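Local coordinates for glutathione S-transferase (Sphingobium chungbukense, PDB 6M1T), which binds glutathione and, as a beta-class glutathione S-transferase, probably transfers it to electrophilic compounds in detoxification, at residues A13-L18 against G192-A197; Y157-L162 against R184-P189. One frame throughout, in Å; residues are numbered along the deposited sequence.

Interaction 1: residues A13-L18 against G192-A197; sequences APHIAL and GAALKA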
ATOM      1  N   ALA A  13      -8.662  11.955  -3.596  1.00 11.25           N
ATOM      2  CA  ALA A  13      -8.872  11.492  -2.215  1.00 11.28           C
ATOM      3  C   ALA A  13      -8.314  12.507  -1.213  1.00 11.47           C
ATOM      4  O   ALA A  13      -9.078  13.039  -0.378  1.00 10.46           O
ATOM      5  CB  ALA A  13      -8.327  10.101  -1.998  1.00 10.91           C
ATOM      6  N   PRO A  14      -7.015  12.872  -1.288  1.00 10.16           N
ATOM      7  CA  PRO A  14      -6.494  13.908  -0.411  1.00 10.63           C
ATOM      8  C   PRO A  14      -7.149  15.278  -0.668  1.00 10.39           C
ATOM      9  O   PRO A  14      -7.250  16.068   0.295  1.00  9.45           O
ATOM     10  CB  PRO A  14      -4.965  13.880  -0.615  1.00 11.45           C
ATOM     11  CG  PRO A  14      -4.793  13.146  -1.898  1.00 11.09           C
ATOM     12  CD  PRO A  14      -5.961  12.181  -2.037  1.00 10.88           C
ATOM     13  N   HIS A  15      -7.575  15.560  -1.901  1.00 10.18           N
ATOM     14  CA  HIS A  15      -8.357  16.802  -2.199  1.00 10.70           C
ATOM     15  C   HIS A  15      -9.593  16.846  -1.282  1.00 10.71           C
ATOM     16  O   HIS A  15      -9.812  17.876  -0.586  1.00 11.95           O
ATOM     17  CB  HIS A  15      -8.734  16.853  -3.690  1.00 10.92           C
ATOM     18  CG  HIS A  15      -9.238  18.177  -4.161  1.00 11.18           C
ATOM     19  ND1 HIS A  15      -9.522  18.426  -5.497  1.00 13.69           N
ATOM     20  CD2 HIS A  15      -9.439  19.334  -3.508  1.00 13.60           C
ATOM     21  CE1 HIS A  15      -9.976  19.673  -5.621  1.00 13.51           C
ATOM     22  NE2 HIS A  15      -9.884  20.267  -4.420  1.00 13.29           N
ATOM     23  N   ILE A  16     -10.398  15.801  -1.297  1.00 11.31           N
ATOM     24  CA  ILE A  16     -11.610  15.710  -0.421  1.00 12.22           C
ATOM     25  C   ILE A  16     -11.198  15.835   1.065  1.00 13.35           C
ATOM     26  O   ILE A  16     -11.844  16.571   1.809  1.00 13.08           O
ATOM     27  CB  ILE A  16     -12.392  14.428  -0.717  1.00 13.36           C
ATOM     28  CG1 ILE A  16     -13.032  14.510  -2.097  1.00 12.24           C
ATOM     29  CG2 ILE A  16     -13.412  14.152   0.390  1.00 13.67           C
ATOM     30  CD1 ILE A  16     -13.493  13.205  -2.684  1.00 13.63           C
ATOM     31  N   ALA A  17     -10.154  15.133   1.496  1.00 12.88           N
ATOM     32  CA  ALA A  17      -9.693  15.089   2.904  1.00 13.16           C
ATOM     33  C   ALA A  17      -9.321  16.490   3.409  1.00 12.39           C
ATOM     34  O   ALA A  17      -9.640  16.827   4.560  1.00 13.37           O
ATOM     35  CB  ALA A  17      -8.537  14.096   3.051  1.00 13.02           C
ATOM     36  N   LEU A  18      -8.575  17.264   2.630  1.00 12.13           N
ATOM     37  CA  LEU A  18      -8.212  18.645   3.007  1.00 13.55           C
ATOM     38  C   LEU A  18      -9.482  19.498   3.155  1.00 13.87           C
ATOM     39  O   LEU A  18      -9.474  20.376   4.057  1.00 16.43           O
ATOM     40  CB  LEU A  18      -7.257  19.226   1.959  1.00 12.66           C
ATOM     41  CG  LEU A  18      -5.857  18.625   2.009  1.00 13.07           C
ATOM     42  CD1 LEU A  18      -5.112  18.905   0.724  1.00 13.48           C
ATOM     43  CD2 LEU A  18      -5.087  19.147   3.200  1.00 13.51           C
ATOM     44  N   GLY A 192     -18.841  17.270  -2.834  1.00 22.38           N
ATOM     45  CA  GLY A 192     -19.378  18.079  -3.948  1.00 21.13           C
ATOM     46  C   GLY A 192     -18.440  19.196  -4.355  1.00 18.57           C
ATOM     47  O   GLY A 192     -18.215  19.373  -5.573  1.00 21.00           O
ATOM     48  N   ALA A 193     -17.860  19.904  -3.378  1.00 19.34           N
ATOM     49  CA  ALA A 193     -16.908  21.022  -3.627  1.00 17.50           C
ATOM     50  C   ALA A 193     -15.650  20.516  -4.356  1.00 17.24           C
ATOM     51  O   ALA A 193     -15.216  21.178  -5.312  1.00 15.70           O
ATOM     52  CB  ALA A 193     -16.548  21.682  -2.314  1.00 16.99           C
ATOM     53  N   ALA A 194     -15.060  19.380  -3.931  1.00 16.52           N
ATOM     54  CA  ALA A 194     -13.878  18.796  -4.642  1.00 16.77           C
ATOM     55  C   ALA A 194     -14.282  18.356  -6.051  1.00 17.75           C
ATOM     56  O   ALA A 194     -13.567  18.669  -7.002  1.00 16.04           O
ATOM     57  CB  ALA A 194     -13.252  17.652  -3.885  1.00 16.50           C
ATOM     58  N   LEU A 195     -15.444  17.710  -6.194  1.00 19.18           N
ATOM     59  CA  LEU A 195     -15.915  17.232  -7.523  1.00 21.78           C
ATOM     60  C   LEU A 195     -16.037  18.462  -8.427  1.00 21.44           C
ATOM     61  O   LEU A 195     -15.581  18.416  -9.566  1.00 21.29           O
ATOM     62  CB  LEU A 195     -17.263  16.504  -7.373  1.00 24.36           C
ATOM     63  CG  LEU A 195     -17.328  14.977  -7.298  1.00 30.41           C
ATOM     64  CD1 LEU A 195     -16.007  14.276  -7.011  1.00 29.68           C
ATOM     65  CD2 LEU A 195     -18.373  14.552  -6.277  1.00 30.10           C
ATOM     66  N   LYS A 196     -16.602  19.568  -7.923  1.00 22.99           N
ATOM     67  CA  LYS A 196     -16.821  20.801  -8.712  1.00 23.16           C
ATOM     68  C   LYS A 196     -15.470  21.446  -9.026  1.00 22.33           C
ATOM     69  O   LYS A 196     -15.242  21.770 -10.211  1.00 18.42           O
ATOM     70  CB  LYS A 196     -17.789  21.763  -7.992  1.00 27.96           C
ATOM     71  CG  LYS A 196     -18.250  22.949  -8.835  1.00 33.79           C
ATOM     72  CD  LYS A 196     -19.480  23.675  -8.317  1.00 41.65           C
ATOM     73  CE  LYS A 196     -19.920  24.840  -9.191  1.00 44.18           C
ATOM     74  NZ  LYS A 196     -20.686  25.856  -8.415  1.00 49.25           N
ATOM     75  N   ALA A 197     -14.580  21.628  -8.038  1.00 19.99           N
ATOM     76  CA  ALA A 197     -13.251  22.254  -8.259  1.00 17.68           C
ATOM     77  C   ALA A 197     -12.426  21.492  -9.317  1.00 16.29           C
ATOM     78  O   ALA A 197     -11.586  22.144  -9.973  1.00 16.73           O
ATOM     79  CB  ALA A 197     -12.487  22.368  -6.950  1.00 19.30           C
TER

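Interaction 2: residues Y157-L162 against R184-P189; sequences YLFVML and RIAQRP. With SO4 (sulfate ion), chain E.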
ATOM      1  N   TYR A 157     -10.971   7.452   0.206  1.00 12.91           N
ATOM      2  CA  TYR A 157     -10.102   6.767  -0.787  1.00 11.69           C
ATOM      3  C   TYR A 157     -10.906   5.738  -1.594  1.00 10.89           C
ATOM      4  O   TYR A 157     -10.865   5.756  -2.835  1.00 10.15           O
ATOM      5  CB  TYR A 157      -8.976   6.137  -0.003  1.00 12.63           C
ATOM      6  CG  TYR A 157      -7.758   5.715  -0.775  1.00 13.32           C
ATOM      7  CD1 TYR A 157      -7.410   6.254  -2.005  1.00 15.07           C
ATOM      8  CD2 TYR A 157      -6.879   4.842  -0.161  1.00 15.39           C
ATOM      9  CE1 TYR A 157      -6.241   5.851  -2.652  1.00 17.00           C
ATOM     10  CE2 TYR A 157      -5.700   4.461  -0.769  1.00 14.56           C
ATOM     11  CZ  TYR A 157      -5.372   4.973  -2.007  1.00 17.27           C
ATOM     12  OH  TYR A 157      -4.215   4.525  -2.599  1.00 17.62           O
ATOM     13  N   LEU A 158     -11.728   4.919  -0.907  1.00 10.94           N
ATOM     14  CA  LEU A 158     -12.570   3.906  -1.581  1.00 10.86           C
ATOM     15  C   LEU A 158     -13.542   4.632  -2.498  1.00 10.87           C
ATOM     16  O   LEU A 158     -13.660   4.218  -3.660  1.00 12.67           O
ATOM     17  CB  LEU A 158     -13.320   3.032  -0.572  1.00 11.60           C
ATOM     18  CG  LEU A 158     -14.296   2.015  -1.161  1.00 11.91           C
ATOM     19  CD1 LEU A 158     -13.605   1.093  -2.181  1.00 12.88           C
ATOM     20  CD2 LEU A 158     -14.952   1.215  -0.032  1.00 11.81           C
ATOM     21  N   PHE A 159     -14.221   5.664  -1.967  1.00 11.00           N
ATOM     22  CA  PHE A 159     -15.219   6.445  -2.751  1.00 12.16           C
ATOM     23  C   PHE A 159     -14.616   6.897  -4.079  1.00 12.07           C
ATOM     24  O   PHE A 159     -15.209   6.715  -5.119  1.00 10.58           O
ATOM     25  CB  PHE A 159     -15.648   7.677  -1.968  1.00 13.10           C
ATOM     26  CG  PHE A 159     -16.520   8.614  -2.739  1.00 15.57           C
ATOM     27  CD1 PHE A 159     -17.870   8.337  -2.865  1.00 16.55           C
ATOM     28  CD2 PHE A 159     -16.023   9.820  -3.226  1.00 17.27           C
ATOM     29  CE1 PHE A 159     -18.723   9.223  -3.505  1.00 16.39           C
ATOM     30  CE2 PHE A 159     -16.878  10.706  -3.867  1.00 18.13           C
ATOM     31  CZ  PHE A 159     -18.215  10.391  -4.032  1.00 18.68           C
ATOM     32  N   VAL A 160     -13.383   7.427  -4.046  1.00 11.91           N
ATOM     33  CA  VAL A 160     -12.726   7.931  -5.282  1.00 11.20           C
ATOM     34  C   VAL A 160     -12.574   6.797  -6.301  1.00 11.36           C
ATOM     35  O   VAL A 160     -12.970   6.972  -7.457  1.00 12.55           O
ATOM     36  CB  VAL A 160     -11.406   8.662  -4.996  1.00 12.15           C
ATOM     37  CG1 VAL A 160     -10.637   8.916  -6.284  1.00 12.77           C
ATOM     38  CG2 VAL A 160     -11.670   9.939  -4.242  1.00 12.27           C
ATOM     39  N   MET A 161     -12.038   5.655  -5.912  1.00 11.60           N
ATOM     40  CA  MET A 161     -11.842   4.496  -6.807  1.00 12.86           C
ATOM     41  C   MET A 161     -13.185   3.888  -7.263  1.00 13.44           C
ATOM     42  O   MET A 161     -13.212   3.365  -8.349  1.00 12.19           O
ATOM     43  CB  MET A 161     -10.967   3.454  -6.094  1.00 13.81           C
ATOM     44  CG  MET A 161      -9.595   4.028  -5.732  1.00 16.86           C
ATOM     45  SD  MET A 161      -8.488   2.670  -5.172  1.00 21.51           S
ATOM     46  CE  MET A 161      -7.702   3.427  -3.766  1.00 23.46           C
ATOM     47  N   LEU A 162     -14.274   4.001  -6.489  1.00 16.47           N
ATOM     48  CA  LEU A 162     -15.625   3.506  -6.918  1.00 17.28           C
ATOM     49  C   LEU A 162     -16.187   4.397  -8.019  1.00 17.26           C
ATOM     50  O   LEU A 162     -17.033   3.931  -8.783  1.00 19.29           O
ATOM     51  CB  LEU A 162     -16.549   3.426  -5.697  1.00 17.55           C
ATOM     52  CG  LEU A 162     -16.183   2.356  -4.680  1.00 17.00           C
ATOM     53  CD1 LEU A 162     -17.201   2.350  -3.547  1.00 19.75           C
ATOM     54  CD2 LEU A 162     -16.087   0.995  -5.289  1.00 18.00           C
ATOM     55  N   ARG A 184     -24.467   8.235  -0.203  1.00 25.34           N
ATOM     56  CA  ARG A 184     -24.342   8.958   1.086  1.00 28.06           C
ATOM     57  C   ARG A 184     -23.105   9.858   1.031  1.00 27.44           C
ATOM     58  O   ARG A 184     -23.183  11.023   1.428  1.00 25.65           O
ATOM     59  CB  ARG A 184     -24.274   7.984   2.264  1.00 30.75           C
ATOM     60  CG  ARG A 184     -25.550   7.168   2.449  1.00 37.92           C
ATOM     61  CD  ARG A 184     -25.575   6.320   3.706  1.00 40.81           C
ATOM     62  NE  ARG A 184     -24.389   5.496   3.934  1.00 43.01           N
ATOM     63  CZ  ARG A 184     -24.190   4.266   3.455  1.00 43.60           C
ATOM     64  NH1 ARG A 184     -25.080   3.693   2.666  1.00 41.03           N
ATOM     65  NH2 ARG A 184     -23.081   3.616   3.756  1.00 44.96           N
ATOM     66  N   ILE A 185     -21.969   9.342   0.563  1.00 23.32           N
ATOM     67  CA  ILE A 185     -20.713  10.133   0.668  1.00 19.95           C
ATOM     68  C   ILE A 185     -20.797  11.367  -0.240  1.00 16.77           C
ATOM     69  O   ILE A 185     -20.364  12.420   0.171  1.00 17.77           O
ATOM     70  CB  ILE A 185     -19.486   9.239   0.409  1.00 18.89           C
ATOM     71  CG1 ILE A 185     -19.332   8.271   1.586  1.00 19.82           C
ATOM     72  CG2 ILE A 185     -18.244  10.093   0.166  1.00 17.61           C
ATOM     73  CD1 ILE A 185     -18.347   7.138   1.359  1.00 21.87           C
ATOM     74  N   ALA A 186     -21.358  11.227  -1.422  1.00 18.07           N
ATOM     75  CA  ALA A 186     -21.441  12.287  -2.439  1.00 20.93           C
ATOM     76  C   ALA A 186     -22.271  13.477  -1.914  1.00 22.64           C
ATOM     77  O   ALA A 186     -22.105  14.568  -2.451  1.00 23.72           O
ATOM     78  CB  ALA A 186     -21.970  11.716  -3.729  1.00 20.94           C
ATOM     79  N   GLN A 187     -23.104  13.296  -0.891  1.00 24.50           N
ATOM     80  CA  GLN A 187     -23.935  14.393  -0.332  1.00 26.98           C
ATOM     81  C   GLN A 187     -23.078  15.229   0.618  1.00 27.13           C
ATOM     82  O   GLN A 187     -23.529  16.305   0.997  1.00 26.21           O
ATOM     83  CB  GLN A 187     -25.171  13.827   0.373  1.00 30.36           C
ATOM     84  CG  GLN A 187     -25.994  12.911  -0.527  1.00 35.13           C
ATOM     85  CD  GLN A 187     -27.400  12.741  -0.007  1.00 42.46           C
ATOM     86  OE1 GLN A 187     -27.622  12.160   1.055  1.00 42.71           O
ATOM     87  NE2 GLN A 187     -28.359  13.267  -0.753  1.00 45.51           N
ATOM     88  N   ARG A 188     -21.889  14.766   1.003  1.00 21.46           N
ATOM     89  CA  ARG A 188     -21.049  15.562   1.919  1.00 22.81           C
ATOM     90  C   ARG A 188     -20.619  16.805   1.157  1.00 22.00           C
ATOM     91  O   ARG A 188     -20.294  16.710  -0.024  1.00 22.07           O
ATOM     92  CB  ARG A 188     -19.868  14.755   2.448  1.00 20.87           C
ATOM     93  CG  ARG A 188     -20.296  13.537   3.237  1.00 21.96           C
ATOM     94  CD  ARG A 188     -19.100  12.782   3.746  1.00 21.40           C
ATOM     95  NE  ARG A 188     -18.386  13.553   4.750  1.00 22.25           N
ATOM     96  CZ  ARG A 188     -18.583  13.452   6.061  1.00 22.26           C
ATOM     97  NH1 ARG A 188     -19.459  12.590   6.546  1.00 24.84           N
ATOM     98  NH2 ARG A 188     -17.886  14.193   6.887  1.00 24.26           N
ATOM     99  N   PRO A 189     -20.730  17.986   1.788  1.00 24.62           N
ATOM    100  CA  PRO A 189     -20.308  19.257   1.181  1.00 24.46           C
ATOM    101  C   PRO A 189     -18.859  19.265   0.646  1.00 24.73           C
ATOM    102  O   PRO A 189     -18.625  19.733  -0.448  1.00 21.43           O
ATOM    103  CB  PRO A 189     -20.454  20.272   2.327  1.00 25.76           C
ATOM    104  CG  PRO A 189     -21.464  19.673   3.274  1.00 26.86           C
ATOM    105  CD  PRO A 189     -21.374  18.168   3.100  1.00 25.58           C
TER
HETATM  106  S   SO4 E 303     -18.770  12.613  10.440  1.00 41.08           S
HETATM  107  O1  SO4 E 303     -19.724  12.388   9.392  1.00 38.76           O
HETATM  108  O2  SO4 E 303     -19.238  13.700  11.249  1.00 42.33           O
HETATM  109  O3  SO4 E 303     -17.478  12.938   9.886  1.00 39.33           O
HETATM  110  O4  SO4 E 303     -18.665  11.410  11.213  1.00 44.29           O

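Interaction 1: residues A13-L18 against G192-A197
His-15 and Ile-16, neighbours on helix 12-21, both touch the methyl of Ala-194 on helix 189-198. The tight part of the contact is here. Ala-194 CB lies 3.6 Å from Ile-16 CG1. The same methyl sits over the centre of the His-15 imidazole, 4.0 Å from the ring centroid and only 6° off the ring normal. This is a CH-pi contact made squarely on the face. Two side chains therefore receive one methyl, and the helices come close: CA of Ile-16 and CA of Ala-194 are 5.7 Å apart. The axes of segments 13-18 and 192-197 approach to 9.1 Å, with their N-to-C directions 130° apart.

The His-15 ring is put there by its first torsion. CG is anti to the backbone N (chi1 -167°), which places the ring face against the Ala-194 methyl. Its rotation is then fixed by polar partners at both nitrogens. ND1 is hydrogen-bonded to Glu-198, just beyond 192-197, and NE2 to Arg-19, one turn further along its own helix. Replacing the imidazole with an alanine methyl would remove the face that meets Ala-194 and is likely to leave Glu-198 and Arg-19 without their shared partner.

The contact is looser toward the end of helix 189-198. Ala-197 is exposed, and its CB borders the rim of the imidazole, roughly level with the ring, 3.9 Å from His-15 CE1. No hydrogen bond joins 13-18 and 192-197 directly.

Pro-14, on the same helix, packs on helix 66-75. Helix 12-21 is the first helix of the thioredoxin-like N-terminal domain. The contact is thus part of the interface typical of the glutathione S-transferase fold, in which that domain packs against the all-helical part of the same chain.

Interaction 2: residues Y157-L162 against R184-P189
The all-helical C-terminal domain of the glutathione S-transferase fold supplies both sides of this contact. Phe-159 of helix 153-162 meets Ile-185 and Ala-186 of helix 176-186. With chi1 at 173° the Phe-159 ring lies opposite its backbone N, which lays one face against Ile-185. That face takes the Ile-185 CG2 methyl. The methyl lies 3.7 Å from the ring centroid, 18° off the normal and shifted toward the rim. Its nearest ring atom is Phe-159 CD1, at 3.5 Å. This CH-pi contact is the main grip. Ile-185 CB backs it up, 3.8 Å from Phe-159 CD1. Phe-159 and Ile-185 pass alongside one another, pointing opposite ways. Ala-186 continues the surface along the ring, with its CB 4.0 Å from Phe-159 CZ. The side-chain packing is apolar, and no hydrogen bond crosses it.

Beyond Ala-186 the chain turns. Arg-188 stands at the N-cap position of helix 189-198. Its guanidinium meets a sulfate ion, probably from the crystallisation liquor, edge-on and in plane. The bond from Arg-188 NH1 to sulfate O1 is 2.9 Å long and almost straight, at 176°. The second, from Arg-188 NH2 to sulfate O3, is longer at 3.3 Å and more bent. Arg-188 NE also forms a salt bridge with Glu-20, and the guanidinium makes a cation-pi contact with Phe-151.

Other side chains of 157-162 look to different neighbours. Tyr-157 touches the bound glutathione and packs on helix 89-108. Leu-162 touches the bound cysteine and packs on helix 176-186. Val-160 lies against helix 12-21 of the N-terminal domain. Helix 153-162 thus runs among helices 89-108, 176-186 and 12-21.

From the N terminus, strand 2-5 leads into helix 12-21, which holds the first half of interaction 1. The chain then completes the thioredoxin-like sheet and passes through the long helices 89-108 and 119-139. Helix 153-162 opens interaction 2, and helix 176-186 closes this short loop. Helix 189-198 follows and closes the far longer loop of interaction 1, which encloses interaction 2 without crossing it. The two contacts touch directly: Ala-13 packs on Tyr-157 and Val-160, and Ile-16 CD1 also reaches Val-160. Interaction 2 joins helices within the C-terminal domain, while interaction 1 ties the last helix back to the N-terminal domain.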